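Local coordinates for structural polyprotein, VP2 (Israeli acute paralysis virus, PDB 5CDD) that probably serves as a structural building block of the viral capsid, as one of the coat proteins cut from the viral structural polyprotein, at residues Lys44-Trp49 with Gly89-Ala94; Trp49-Thr54 with Val181-Ser186; Val77-Asn82 with Leu157-Ile162. All coordinates share one frame; numbering follows the deposited sequence.

In the fold
All three contacts lie within the jelly-roll beta-sandwich of VP2, with their centres about 7 to 8 Å from the centre of the chain. Contact 1 stays within the four-stranded sheet, where strands 47-51 and 90-97 flank strand 155-161; contacts 2 and 3 run from that sheet across to the one holding the neighbouring strands 68-81 and 179-186. The centres of contacts 1 and 3 are about 6 Å apart, those of 2 and 3 about 13 Å, and those of 1 and 2, which share W49, about 15 Å. Along the chain contact 3 is nested inside the loop closed by contact 2, while contact 1 alternates with both, so the apolar interior joins distant parts of the sequence.

Contact 1: Lys44-Trp49 with Gly89-Ala94; sequences KYVRSW and GRMYLA
The indole of W49 meets L93 at the CZ3 corner of its six-membered ring, 4.3 Å from L93 CD1, with the methyl in an oblique position round the ring. One face of the indole is taken by the aliphatic part of R47, whose CG sits 3.4 Å above the plane and offset toward the rim. The Y45 ring has the backbone N of R47 in plane at its edge, and it also meets the ring of Y158 with the planes about 60° apart.

Further along, V46 and M91 touch methyl to methyl, V46 CG2 lying 3.4 Å from M91 CE, and the two side chains cross at about a right angle. M91 bends at chi3 (103°), which turns its methyl onto the valine. Both residues also rest on P161 of the strand between them. No hydrogen bond joins the two segments. The guanidinium of R47 makes a salt bridge through NH1 to D16 on strand 13-18. This is next-but-one packing within a sheet: strands 47-51 and 90-97 flank strand 155-161, the C, E and H strands of the CHEF sheet in a viral jelly roll.

Contact 2: Trp49-Thr54 with Val181-Ser186; sequences WTLPST and VYMWLS
M183 carries its CG anti to its own carbonyl carbon, runs straight through chi2 and then bends at chi3 (-121°), which lays its CE methyl over the indole of W49. CE stands 3.9 Å from the centroid of the five-membered ring and only 9° off the ring normal, a CH-pi contact over the face. M183 SD lies above that face at a distance, 5.4 Å from the same centroid, giving a Met-aromatic contact.

These segments belong to the two facing sheets of the jelly-roll sandwich. Strands 49-51 and 181-186 run almost parallel, 6° apart, with 11.5 Å between their axes, and apolar side chains bridge the separation. V181 comes to meet W49 over the same face as the methionine methyl, toward the six-membered ring, its CG2 3.9 Å from W49 CZ2. L51 turns to the thioether, with CD2 3.8 Å from M183 SD. Past the cis peptide before P52 the chain turns into helix 53-57, and T50 O accepts bonds from both T54 N and T54 OG1, the hydroxyl approaching at 2.7 Å from above the carbonyl plane.

Contact 3: Val77-Asn82 with Leu157-Ile162; sequences VKLVLN and LYLFPI
V77 and L157 face each other from two extended strands that run in roughly the same direction, with their CA atoms 9.6 Å apart. Two residues further on, the CA atoms of L79 and L159 are 10.5 Å apart, so the strands are slightly farther from each other there. No hydrogen bond joins the two segments; the contact is made by side chains alone, with V77, L79, L157 and L159 all pointing inward.

V77 and L157 reach toward each other tip to tip. The leucine holds CG anti to its backbone N (chi1 -175°), and its CD2 is the branch that touches, 3.8 Å from V77 CG2 and 4.2 Å from V77 CG1, so a single methyl meets both branches of the valine. The second pair is looser: L79 CD1 approaches L159 CD1 to 4.3 Å, one methyl from each leucine. All four residues are buried, and the meeting is purely apolar.

Strand 68-81 lies between strands 131-146 and 179-186 in its sheet, and strand 155-161 between 47-51 and 90-97 in the other. Strands 68-81 and 155-161 are the D and H strands of the jelly roll. M134 packs on L157 and M183 on V77, while L93 of strand 90-97 touches both L79 and L157, tying the pairs into the interior between the two sheets.

Contact 1: Lys44-Trp49 with Gly89-Ala94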
loop_
_atom_site.group_PDB
_atom_site.type_symbol
_atom_site.label_atom_id
_atom_site.label_comp_id
_atom_site.label_asym_id
_atom_site.label_seq_id
_atom_site.Cartn_x
_atom_site.Cartn_y
_atom_site.Cartn_z
ATOM N N LYS C 44 -53.558 -42.059 9.077
ATOM C CA LYS C 44 -54.829 -42.123 8.359
ATOM C C LYS C 44 -55.363 -40.722 8.075
ATOM O O LYS C 44 -55.299 -39.838 8.931
ATOM C CB LYS C 44 -55.866 -42.906 9.175
ATOM C CG LYS C 44 -55.536 -44.379 9.389
ATOM C CD LYS C 44 -55.583 -45.164 8.084
ATOM C CE LYS C 44 -55.193 -46.623 8.295
ATOM N NZ LYS C 44 -53.788 -46.767 8.780
ATOM N N TYR C 45 -55.890 -40.529 6.871
ATOM C CA TYR C 45 -56.440 -39.240 6.472
ATOM C C TYR C 45 -57.899 -39.356 6.041
ATOM O O TYR C 45 -58.356 -40.421 5.625
ATOM C CB TYR C 45 -55.627 -38.650 5.320
ATOM C CG TYR C 45 -55.412 -39.615 4.179
ATOM C CD1 TYR C 45 -54.350 -40.517 4.196
ATOM C CD2 TYR C 45 -56.282 -39.642 3.091
ATOM C CE1 TYR C 45 -54.158 -41.423 3.158
ATOM C CE2 TYR C 45 -56.101 -40.546 2.049
ATOM C CZ TYR C 45 -55.037 -41.433 2.090
ATOM O OH TYR C 45 -54.852 -42.327 1.062
ATOM N N VAL C 46 -58.623 -38.245 6.138
ATOM C CA VAL C 46 -60.028 -38.203 5.757
ATOM C C VAL C 46 -60.169 -38.251 4.241
ATOM O O VAL C 46 -61.116 -38.833 3.711
ATOM C CB VAL C 46 -60.701 -36.916 6.272
ATOM C CG1 VAL C 46 -62.137 -36.842 5.779
ATOM C CG2 VAL C 46 -60.657 -36.885 7.787
ATOM N N ARG C 47 -59.218 -37.631 3.550
ATOM C CA ARG C 47 -59.232 -37.595 2.095
ATOM C C ARG C 47 -57.908 -37.020 1.609
ATOM O O ARG C 47 -57.257 -36.257 2.325
ATOM C CB ARG C 47 -60.389 -36.717 1.604
ATOM C CG ARG C 47 -60.781 -36.937 0.150
ATOM C CD ARG C 47 -61.329 -38.342 -0.064
ATOM N NE ARG C 47 -62.450 -38.638 0.829
ATOM C CZ ARG C 47 -63.642 -38.050 0.765
ATOM N NH1 ARG C 47 -63.881 -37.127 -0.158
ATOM N NH2 ARG C 47 -64.595 -38.382 1.626
ATOM N N SER C 48 -57.506 -37.394 0.399
ATOM C CA SER C 48 -56.261 -36.899 -0.176
ATOM C C SER C 48 -56.448 -36.602 -1.654
ATOM O O SER C 48 -57.296 -37.200 -2.316
ATOM C CB SER C 48 -55.138 -37.921 0.000
ATOM O OG SER C 48 -55.421 -39.115 -0.705
ATOM N N TRP C 49 -55.647 -35.677 -2.168
ATOM C CA TRP C 49 -55.729 -35.286 -3.568
ATOM C C TRP C 49 -54.343 -35.167 -4.185
ATOM O O TRP C 49 -53.444 -34.562 -3.601
ATOM C CB TRP C 49 -56.447 -33.941 -3.684
ATOM C CG TRP C 49 -57.834 -33.955 -3.130
ATOM C CD1 TRP C 49 -58.974 -34.339 -3.777
ATOM C CD2 TRP C 49 -58.231 -33.588 -1.804
ATOM N NE1 TRP C 49 -60.056 -34.234 -2.937
ATOM C CE2 TRP C 49 -59.629 -33.774 -1.719
ATOM C CE3 TRP C 49 -57.540 -33.120 -0.677
ATOM C CZ2 TRP C 49 -60.352 -33.508 -0.551
ATOM C CZ3 TRP C 49 -58.260 -32.856 0.485
ATOM C CH2 TRP C 49 -59.652 -33.051 0.537
ATOM N N GLY C 89 -64.815 -30.169 16.895
ATOM C CA GLY C 89 -63.676 -30.870 16.331
ATOM C C GLY C 89 -62.770 -29.934 15.558
ATOM O O GLY C 89 -63.182 -28.837 15.179
ATOM N N ARG C 90 -61.533 -30.359 15.331
ATOM C CA ARG C 90 -60.573 -29.549 14.591
ATOM C C ARG C 90 -59.691 -30.425 13.705
ATOM O O ARG C 90 -59.193 -31.463 14.141
ATOM C CB ARG C 90 -59.705 -28.732 15.553
ATOM C CG ARG C 90 -58.710 -27.839 14.842
ATOM C CD ARG C 90 -58.019 -26.862 15.779
ATOM N NE ARG C 90 -58.946 -25.894 16.359
ATOM C CZ ARG C 90 -58.587 -24.684 16.777
ATOM N NH1 ARG C 90 -57.322 -24.294 16.675
ATOM N NH2 ARG C 90 -59.487 -23.863 17.304
ATOM N N MET C 91 -59.502 -30.000 12.460
ATOM C CA MET C 91 -58.691 -30.754 11.509
ATOM C C MET C 91 -57.526 -29.934 10.972
ATOM O O MET C 91 -57.416 -28.738 11.244
ATOM C CB MET C 91 -59.560 -31.223 10.345
ATOM C CG MET C 91 -60.875 -31.823 10.785
ATOM S SD MET C 91 -61.700 -32.708 9.469
ATOM C CE MET C 91 -61.315 -34.391 9.942
ATOM N N TYR C 92 -56.660 -30.584 10.202
ATOM C CA TYR C 92 -55.501 -29.913 9.633
ATOM C C TYR C 92 -55.344 -30.239 8.151
ATOM O O TYR C 92 -55.262 -31.406 7.766
ATOM C CB TYR C 92 -54.235 -30.329 10.387
ATOM C CG TYR C 92 -53.028 -29.460 10.108
ATOM C CD1 TYR C 92 -53.044 -28.098 10.407
ATOM C CD2 TYR C 92 -51.862 -30.003 9.566
ATOM C CE1 TYR C 92 -51.927 -27.295 10.175
ATOM C CE2 TYR C 92 -50.739 -29.208 9.329
ATOM C CZ TYR C 92 -50.779 -27.856 9.637
ATOM O OH TYR C 92 -49.673 -27.065 9.414
ATOM N N LEU C 93 -55.314 -29.198 7.325
ATOM C CA LEU C 93 -55.151 -29.363 5.888
ATOM C C LEU C 93 -53.716 -28.993 5.533
ATOM O O LEU C 93 -53.333 -27.826 5.616
ATOM C CB LEU C 93 -56.122 -28.452 5.133
ATOM C CG LEU C 93 -56.107 -28.554 3.604
ATOM C CD1 LEU C 93 -56.606 -29.927 3.169
ATOM C CD2 LEU C 93 -56.984 -27.462 3.013
ATOM N N ALA C 94 -52.923 -29.987 5.144
ATOM C CA ALA C 94 -51.529 -29.751 4.792
ATOM C C ALA C 94 -51.171 -30.379 3.450
ATOM O O ALA C 94 -51.864 -31.277 2.976
ATOM C CB ALA C 94 -50.622 -30.305 5.880
#

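Contact 2: Trp49-Thr54 with Val181-Ser186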
loop_
_atom_site.group_PDB
_atom_site.type_symbol
_atom_site.label_atom_id
_atom_site.label_comp_id
_atom_site.label_asym_id
_atom_site.label_seq_id
_atom_site.Cartn_x
_atom_site.Cartn_y
_atom_site.Cartn_z
ATOM N N TRP C 49 -55.647 -35.677 -2.168
ATOM C CA TRP C 49 -55.729 -35.286 -3.568
ATOM C C TRP C 49 -54.343 -35.167 -4.185
ATOM O O TRP C 49 -53.444 -34.562 -3.601
ATOM C CB TRP C 49 -56.447 -33.941 -3.684
ATOM C CG TRP C 49 -57.834 -33.955 -3.130
ATOM C CD1 TRP C 49 -58.974 -34.339 -3.777
ATOM C CD2 TRP C 49 -58.231 -33.588 -1.804
ATOM N NE1 TRP C 49 -60.056 -34.234 -2.937
ATOM C CE2 TRP C 49 -59.629 -33.774 -1.719
ATOM C CE3 TRP C 49 -57.540 -33.120 -0.677
ATOM C CZ2 TRP C 49 -60.352 -33.508 -0.551
ATOM C CZ3 TRP C 49 -58.260 -32.856 0.485
ATOM C CH2 TRP C 49 -59.652 -33.051 0.537
ATOM N N THR C 50 -54.175 -35.756 -5.365
ATOM C CA THR C 50 -52.905 -35.681 -6.067
ATOM C C THR C 50 -53.011 -34.524 -7.049
ATOM O O THR C 50 -53.740 -34.582 -8.038
ATOM C CB THR C 50 -52.579 -36.982 -6.829
ATOM O OG1 THR C 50 -51.366 -36.813 -7.580
ATOM C CG2 THR C 50 -53.723 -37.362 -7.754
ATOM N N LEU C 51 -52.284 -33.456 -6.750
ATOM C CA LEU C 51 -52.296 -32.264 -7.586
ATOM C C LEU C 51 -51.102 -32.203 -8.530
ATOM O O LEU C 51 -50.062 -32.806 -8.267
ATOM C CB LEU C 51 -52.330 -31.029 -6.695
ATOM C CG LEU C 51 -53.543 -30.984 -5.775
ATOM C CD1 LEU C 51 -53.351 -29.943 -4.695
ATOM C CD2 LEU C 51 -54.781 -30.673 -6.594
ATOM N N PRO C 52 -51.226 -31.443 -9.629
ATOM C CA PRO C 52 -52.402 -30.657 -10.009
ATOM C C PRO C 52 -53.431 -31.381 -10.877
ATOM O O PRO C 52 -54.448 -30.794 -11.240
ATOM C CB PRO C 52 -51.781 -29.480 -10.740
ATOM C CG PRO C 52 -50.692 -30.162 -11.531
ATOM C CD PRO C 52 -50.070 -31.089 -10.476
ATOM N N SER C 53 -53.174 -32.642 -11.210
ATOM C CA SER C 53 -54.096 -33.392 -12.051
ATOM C C SER C 53 -55.526 -33.422 -11.527
ATOM O O SER C 53 -56.472 -33.392 -12.308
ATOM C CB SER C 53 -53.602 -34.828 -12.245
ATOM O OG SER C 53 -53.636 -35.555 -11.027
ATOM N N THR C 54 -55.692 -33.482 -10.211
ATOM C CA THR C 54 -57.028 -33.524 -9.628
ATOM C C THR C 54 -57.888 -32.332 -10.025
ATOM O O THR C 54 -59.071 -32.481 -10.335
ATOM C CB THR C 54 -56.963 -33.575 -8.084
ATOM O OG1 THR C 54 -56.390 -34.819 -7.666
ATOM C CG2 THR C 54 -58.349 -33.449 -7.484
ATOM N N VAL C 181 -65.052 -28.956 -0.738
ATOM C CA VAL C 181 -63.699 -28.683 -1.190
ATOM C C VAL C 181 -63.688 -28.061 -2.580
ATOM O O VAL C 181 -64.085 -28.694 -3.557
ATOM C CB VAL C 181 -62.861 -29.972 -1.223
ATOM C CG1 VAL C 181 -61.453 -29.660 -1.654
ATOM C CG2 VAL C 181 -62.852 -30.619 0.144
ATOM N N TYR C 182 -63.231 -26.816 -2.656
ATOM C CA TYR C 182 -63.144 -26.102 -3.924
ATOM C C TYR C 182 -61.686 -25.886 -4.299
ATOM O O TYR C 182 -60.842 -25.657 -3.434
ATOM C CB TYR C 182 -63.849 -24.748 -3.822
ATOM C CG TYR C 182 -65.338 -24.850 -3.627
ATOM C CD1 TYR C 182 -66.177 -25.204 -4.682
ATOM C CD2 TYR C 182 -65.911 -24.609 -2.381
ATOM C CE1 TYR C 182 -67.555 -25.316 -4.502
ATOM C CE2 TYR C 182 -67.285 -24.718 -2.185
ATOM C CZ TYR C 182 -68.101 -25.072 -3.249
ATOM O OH TYR C 182 -69.460 -25.178 -3.058
ATOM N N MET C 183 -61.393 -25.962 -5.591
ATOM C CA MET C 183 -60.033 -25.763 -6.067
ATOM C C MET C 183 -60.002 -25.071 -7.422
ATOM O O MET C 183 -60.971 -25.120 -8.181
ATOM C CB MET C 183 -59.298 -27.103 -6.167
ATOM C CG MET C 183 -58.891 -27.699 -4.833
ATOM S SD MET C 183 -57.968 -29.236 -5.043
ATOM C CE MET C 183 -59.001 -30.385 -4.149
ATOM N N TRP C 184 -58.878 -24.424 -7.712
ATOM C CA TRP C 184 -58.681 -23.725 -8.973
ATOM C C TRP C 184 -57.215 -23.335 -9.083
ATOM O O TRP C 184 -56.451 -23.519 -8.136
ATOM C CB TRP C 184 -59.584 -22.490 -9.050
ATOM C CG TRP C 184 -59.288 -21.417 -8.048
ATOM C CD1 TRP C 184 -58.477 -20.334 -8.222
ATOM C CD2 TRP C 184 -59.837 -21.298 -6.729
ATOM N NE1 TRP C 184 -58.493 -19.543 -7.100
ATOM C CE2 TRP C 184 -59.320 -20.112 -6.167
ATOM C CE3 TRP C 184 -60.718 -22.080 -5.970
ATOM C CZ2 TRP C 184 -59.657 -19.684 -4.877
ATOM C CZ3 TRP C 184 -61.052 -21.655 -4.685
ATOM C CH2 TRP C 184 -60.520 -20.466 -4.154
ATOM N N LEU C 185 -56.820 -22.800 -10.230
ATOM C CA LEU C 185 -55.426 -22.433 -10.439
ATOM C C LEU C 185 -55.182 -20.929 -10.478
ATOM O O LEU C 185 -56.078 -20.146 -10.791
ATOM C CB LEU C 185 -54.931 -23.071 -11.741
ATOM C CG LEU C 185 -55.210 -24.573 -11.888
ATOM C CD1 LEU C 185 -54.799 -25.042 -13.272
ATOM C CD2 LEU C 185 -54.464 -25.351 -10.815
ATOM N N SER C 186 -53.958 -20.537 -10.138
ATOM C CA SER C 186 -53.544 -19.139 -10.152
ATOM C C SER C 186 -52.085 -19.120 -10.604
ATOM O O SER C 186 -51.416 -20.154 -10.563
ATOM C CB SER C 186 -53.682 -18.519 -8.760
ATOM O OG SER C 186 -52.857 -19.175 -7.816
#

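Contact 3: Val77-Asn82 with Leu157-Ile162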
loop_
_atom_site.group_PDB
_atom_site.type_symbol
_atom_site.label_atom_id
_atom_site.label_comp_id
_atom_site.label_asym_id
_atom_site.label_seq_id
_atom_site.Cartn_x
_atom_site.Cartn_y
_atom_site.Cartn_z
ATOM N N VAL C 77 -56.852 -23.622 -2.845
ATOM C CA VAL C 77 -57.789 -24.506 -2.163
ATOM C C VAL C 77 -58.649 -23.758 -1.154
ATOM O O VAL C 77 -58.167 -22.870 -0.447
ATOM C CB VAL C 77 -57.051 -25.639 -1.419
ATOM C CG1 VAL C 77 -58.055 -26.567 -0.759
ATOM C CG2 VAL C 77 -56.170 -26.410 -2.387
ATOM N N LYS C 78 -59.925 -24.122 -1.093
ATOM C CA LYS C 78 -60.853 -23.502 -0.158
ATOM C C LYS C 78 -61.835 -24.530 0.380
ATOM O O LYS C 78 -62.472 -25.255 -0.385
ATOM C CB LYS C 78 -61.625 -22.365 -0.828
ATOM C CG LYS C 78 -62.589 -21.663 0.111
ATOM C CD LYS C 78 -63.219 -20.447 -0.533
ATOM C CE LYS C 78 -64.084 -19.692 0.464
ATOM N NZ LYS C 78 -64.647 -18.442 -0.119
ATOM N N LEU C 79 -61.946 -24.595 1.701
ATOM C CA LEU C 79 -62.861 -25.527 2.342
ATOM C C LEU C 79 -64.017 -24.752 2.951
ATOM O O LEU C 79 -63.810 -23.892 3.804
ATOM C CB LEU C 79 -62.150 -26.310 3.448
ATOM C CG LEU C 79 -60.923 -27.146 3.088
ATOM C CD1 LEU C 79 -60.446 -27.883 4.327
ATOM C CD2 LEU C 79 -61.263 -28.131 1.987
ATOM N N VAL C 80 -65.232 -25.044 2.500
ATOM C CA VAL C 80 -66.412 -24.380 3.035
ATOM C C VAL C 80 -67.073 -25.341 4.015
ATOM O O VAL C 80 -67.588 -26.392 3.629
ATOM C CB VAL C 80 -67.410 -24.009 1.926
ATOM C CG1 VAL C 80 -68.634 -23.344 2.536
ATOM C CG2 VAL C 80 -66.744 -23.074 0.927
ATOM N N LEU C 81 -67.042 -24.972 5.288
ATOM C CA LEU C 81 -67.606 -25.798 6.342
ATOM C C LEU C 81 -69.076 -25.501 6.624
ATOM O O LEU C 81 -69.513 -24.350 6.603
ATOM C CB LEU C 81 -66.787 -25.620 7.619
ATOM C CG LEU C 81 -67.144 -26.513 8.807
ATOM C CD1 LEU C 81 -66.947 -27.975 8.432
ATOM C CD2 LEU C 81 -66.267 -26.142 9.990
ATOM N N ASN C 82 -69.829 -26.562 6.893
ATOM C CA ASN C 82 -71.251 -26.461 7.190
ATOM C C ASN C 82 -71.567 -27.374 8.370
ATOM O O ASN C 82 -72.054 -28.482 8.183
ATOM C CB ASN C 82 -72.065 -26.891 5.966
ATOM C CG ASN C 82 -73.552 -26.961 6.249
ATOM O OD1 ASN C 82 -74.147 -26.002 6.740
ATOM N ND2 ASN C 82 -74.163 -28.099 5.932
ATOM N N LEU C 157 -52.097 -33.360 -1.413
ATOM C CA LEU C 157 -52.870 -32.623 -0.422
ATOM C C LEU C 157 -53.565 -33.609 0.513
ATOM O O LEU C 157 -54.140 -34.600 0.063
ATOM C CB LEU C 157 -53.904 -31.735 -1.116
ATOM C CG LEU C 157 -54.725 -30.812 -0.214
ATOM C CD1 LEU C 157 -53.796 -29.932 0.607
ATOM C CD2 LEU C 157 -55.651 -29.965 -1.067
ATOM N N TYR C 158 -53.511 -33.333 1.812
ATOM C CA TYR C 158 -54.118 -34.211 2.806
ATOM C C TYR C 158 -55.002 -33.470 3.808
ATOM O O TYR C 158 -54.764 -32.302 4.121
ATOM C CB TYR C 158 -53.023 -34.957 3.575
ATOM C CG TYR C 158 -52.215 -35.936 2.749
ATOM C CD1 TYR C 158 -52.770 -37.140 2.321
ATOM C CD2 TYR C 158 -50.892 -35.660 2.400
ATOM C CE1 TYR C 158 -52.030 -38.049 1.565
ATOM C CE2 TYR C 158 -50.143 -36.559 1.643
ATOM C CZ TYR C 158 -50.718 -37.752 1.230
ATOM O OH TYR C 158 -49.986 -38.649 0.480
ATOM N N LEU C 159 -56.023 -34.165 4.306
ATOM C CA LEU C 159 -56.938 -33.615 5.303
ATOM C C LEU C 159 -56.918 -34.568 6.499
ATOM O O LEU C 159 -57.495 -35.655 6.449
ATOM C CB LEU C 159 -58.356 -33.508 4.740
ATOM C CG LEU C 159 -59.408 -32.933 5.694
ATOM C CD1 LEU C 159 -59.007 -31.534 6.134
ATOM C CD2 LEU C 159 -60.759 -32.904 5.002
ATOM N N PHE C 160 -56.241 -34.152 7.565
ATOM C CA PHE C 160 -56.106 -34.967 8.768
ATOM C C PHE C 160 -56.943 -34.474 9.943
ATOM O O PHE C 160 -57.161 -33.272 10.106
ATOM C CB PHE C 160 -54.644 -34.991 9.221
ATOM C CG PHE C 160 -53.695 -35.579 8.218
ATOM C CD1 PHE C 160 -53.672 -36.950 7.979
ATOM C CD2 PHE C 160 -52.793 -34.763 7.540
ATOM C CE1 PHE C 160 -52.760 -37.501 7.079
ATOM C CE2 PHE C 160 -51.879 -35.303 6.640
ATOM C CZ PHE C 160 -51.862 -36.676 6.409
ATOM N N PRO C 161 -57.433 -35.406 10.774
ATOM C CA PRO C 161 -58.238 -35.047 11.947
ATOM C C PRO C 161 -57.288 -34.916 13.141
ATOM O O PRO C 161 -56.713 -35.909 13.587
ATOM C CB PRO C 161 -59.180 -36.245 12.111
ATOM C CG PRO C 161 -59.102 -36.978 10.787
ATOM C CD PRO C 161 -57.663 -36.815 10.415
ATOM N N ILE C 162 -57.103 -33.701 13.649
ATOM C CA ILE C 162 -56.215 -33.503 14.793
ATOM C C ILE C 162 -56.821 -34.139 16.037
ATOM O O ILE C 162 -56.158 -34.894 16.749
ATOM C CB ILE C 162 -55.972 -32.006 15.070
ATOM C CG1 ILE C 162 -55.240 -31.370 13.887
ATOM C CG2 ILE C 162 -55.161 -31.838 16.348
ATOM C CD1 ILE C 162 -55.006 -29.880 14.040
#